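Local coordinates for SCARECROW-LIKE protein 7 (Oryza sativa Japonica Group, PDB 5HYZ), which probably acts as a transcription factor in plant development and abiotic stress resistance, binding DNA in vitro, with its GRAS domain making up this chain, at residues D49-R54 with A249-R254. Sequence-based numbering, arbitrary orientation.
Sequences DALSRR and AGFVDR
Arg54 NH1 and Arg254 NH2, 4.1 Å apart, reach from the two segments to the same carboxylate oxygen, Glu300 OE2, and each forms a salt bridge with it. The shared anion probably offsets the closeness of the two cations, whose guanidinium planes are turned 64° from each other. Arg54 NH1 also donates to Gly297 O. Arg254 is steadied from two sides: NH1 donates to Ala249 O of its own segment at 3.1 Å, the carbonyl lying at the edge of the guanidinium and in its plane, while NE donates to Ala295 O near the end of helix 278-296. The chain of Arg254 bends at chi3 (-47°), which folds its head back toward the Ala249 carbonyl ahead of the helix. Most of the buried surface comes from Arg54 and Phe251. The guanidinium lies flat over one face of the ring, planes 6° apart, as an off-centre cation-pi stack with Arg54 CZ 3.9 Å from the ring centroid of Phe251. Phe251 CD1 sits over the middle of the guanidinium, 3.4 Å from Arg54 CZ; further back, Arg54 CD rests 3.5 Å from Phe251 CE1. The Arg54 chain, extended from CG to NE, runs antiparallel to the Phe251 side chain, bridging segments whose nearest CA atoms, those of Arg54 and Phe251, are 10.7 Å apart. Leu51 CD1 adds an apolar touch at 4.0 Å from Phe251 CZ. In the GRAS fold this joins helix 39-57, in the predicted leucine repeat I, to the first turn of helix 251-272, with Gly250 at the N-cap position; helix 3-16 touches both Leu51 and Phe251, and helix 278-296 packs on Ala50.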
loop_
_atom_site.group_PDB
_atom_site.type_symbol
_atom_site.label_atom_id
_atom_site.label_comp_id
_atom_site.label_asym_id
_atom_site.label_seq_id
_atom_site.Cartn_x
_atom_site.Cartn_y
_atom_site.Cartn_z
ATOM N N ASP A 49 16.939 -22.899 -19.905
ATOM C CA ASP A 49 16.488 -24.175 -19.358
ATOM C C ASP A 49 15.282 -24.729 -20.109
ATOM O O ASP A 49 15.206 -25.933 -20.444
ATOM C CB ASP A 49 16.168 -24.000 -17.875
ATOM C CG ASP A 49 15.945 -25.325 -17.158
ATOM O OD1 ASP A 49 16.940 -25.906 -16.685
ATOM O OD2 ASP A 49 14.787 -25.789 -17.084
ATOM N N ALA A 50 14.307 -23.853 -20.358
ATOM C CA ALA A 50 13.124 -24.310 -21.061
ATOM C C ALA A 50 13.493 -24.744 -22.483
ATOM O O ALA A 50 12.937 -25.735 -22.982
ATOM C CB ALA A 50 12.039 -23.182 -21.104
ATOM N N LEU A 51 14.355 -23.967 -23.140
ATOM C CA LEU A 51 14.740 -24.320 -24.513
ATOM C C LEU A 51 15.446 -25.704 -24.521
ATOM O O LEU A 51 15.174 -26.573 -25.378
ATOM C CB LEU A 51 15.615 -23.255 -25.092
ATOM C CG LEU A 51 16.068 -23.477 -26.526
ATOM C CD1 LEU A 51 14.865 -23.804 -27.448
ATOM C CD2 LEU A 51 16.844 -22.304 -27.029
ATOM N N SER A 52 16.329 -25.916 -23.544
ATOM C CA SER A 52 16.951 -27.253 -23.422
ATOM C C SER A 52 15.947 -28.348 -23.284
ATOM O O SER A 52 16.041 -29.348 -23.964
ATOM C CB SER A 52 17.879 -27.355 -22.206
ATOM O OG SER A 52 18.894 -26.403 -22.273
ATOM N N ARG A 53 15.003 -28.188 -22.369
ATOM C CA ARG A 53 13.984 -29.216 -22.200
ATOM C C ARG A 53 13.172 -29.467 -23.470
ATOM O O ARG A 53 12.866 -30.609 -23.811
ATOM C CB ARG A 53 13.026 -28.849 -21.068
ATOM C CG ARG A 53 13.584 -29.028 -19.683
ATOM C CD ARG A 53 12.506 -28.701 -18.656
ATOM N NE ARG A 53 12.676 -29.463 -17.424
ATOM C CZ ARG A 53 13.268 -28.995 -16.327
ATOM N NH1 ARG A 53 13.751 -27.757 -16.310
ATOM N NH2 ARG A 53 13.384 -29.764 -15.249
ATOM N N ARG A 54 12.811 -28.392 -24.163
ATOM C CA ARG A 54 12.131 -28.534 -25.456
ATOM C C ARG A 54 12.949 -29.409 -26.425
ATOM O O ARG A 54 12.420 -30.311 -27.060
ATOM C CB ARG A 54 11.893 -27.143 -26.099
ATOM C CG ARG A 54 11.009 -27.212 -27.361
ATOM C CD ARG A 54 10.850 -25.824 -27.930
ATOM N NE ARG A 54 10.117 -25.819 -29.197
ATOM C CZ ARG A 54 8.794 -25.867 -29.339
ATOM N NH1 ARG A 54 7.975 -25.925 -28.302
ATOM N NH2 ARG A 54 8.278 -25.816 -30.569
ATOM N N ALA A 249 0.123 -18.175 -31.455
ATOM C CA ALA A 249 1.315 -17.817 -32.201
ATOM C C ALA A 249 2.252 -19.063 -32.247
ATOM O O ALA A 249 2.161 -19.965 -31.391
ATOM C CB ALA A 249 2.007 -16.642 -31.585
ATOM N N GLY A 250 3.122 -19.123 -33.247
ATOM C CA GLY A 250 4.014 -20.271 -33.369
ATOM C C GLY A 250 5.180 -20.094 -32.413
ATOM O O GLY A 250 5.330 -19.040 -31.768
ATOM N N PHE A 251 6.020 -21.121 -32.326
ATOM C CA PHE A 251 7.071 -21.136 -31.310
ATOM C C PHE A 251 8.019 -19.960 -31.379
ATOM O O PHE A 251 8.311 -19.366 -30.357
ATOM C CB PHE A 251 7.896 -22.427 -31.385
ATOM C CG PHE A 251 9.141 -22.368 -30.550
ATOM C CD1 PHE A 251 9.055 -22.510 -29.168
ATOM C CD2 PHE A 251 10.389 -22.144 -31.136
ATOM C CE1 PHE A 251 10.230 -22.437 -28.362
ATOM C CE2 PHE A 251 11.544 -22.074 -30.350
ATOM C CZ PHE A 251 11.450 -22.242 -28.960
ATOM N N VAL A 252 8.540 -19.591 -32.546
ATOM C CA VAL A 252 9.533 -18.510 -32.542
ATOM C C VAL A 252 8.946 -17.152 -32.073
ATOM O O VAL A 252 9.572 -16.390 -31.296
ATOM C CB VAL A 252 10.172 -18.321 -33.942
ATOM C CG1 VAL A 252 10.985 -17.047 -34.011
ATOM C CG2 VAL A 252 11.030 -19.552 -34.319
ATOM N N ASP A 253 7.724 -16.859 -32.524
ATOM C CA ASP A 253 7.015 -15.659 -32.038
ATOM C C ASP A 253 6.680 -15.742 -30.552
ATOM O O ASP A 253 6.824 -14.741 -29.838
ATOM C CB ASP A 253 5.714 -15.426 -32.821
ATOM C CG ASP A 253 5.965 -14.944 -34.236
ATOM O OD1 ASP A 253 6.848 -14.091 -34.399
ATOM O OD2 ASP A 253 5.292 -15.424 -35.169
ATOM N N ARG A 254 6.241 -16.911 -30.078
ATOM C CA ARG A 254 5.895 -17.037 -28.646
ATOM C C ARG A 254 7.108 -16.837 -27.819
ATOM O O ARG A 254 7.047 -16.216 -26.772
ATOM C CB ARG A 254 5.318 -18.399 -28.245
ATOM C CG ARG A 254 3.910 -18.728 -28.695
ATOM C CD ARG A 254 3.288 -19.805 -27.814
ATOM N NE ARG A 254 4.132 -20.993 -27.547
ATOM C CZ ARG A 254 4.357 -21.973 -28.424
ATOM N NH1 ARG A 254 3.845 -21.926 -29.660
ATOM N NH2 ARG A 254 5.104 -23.016 -28.073
#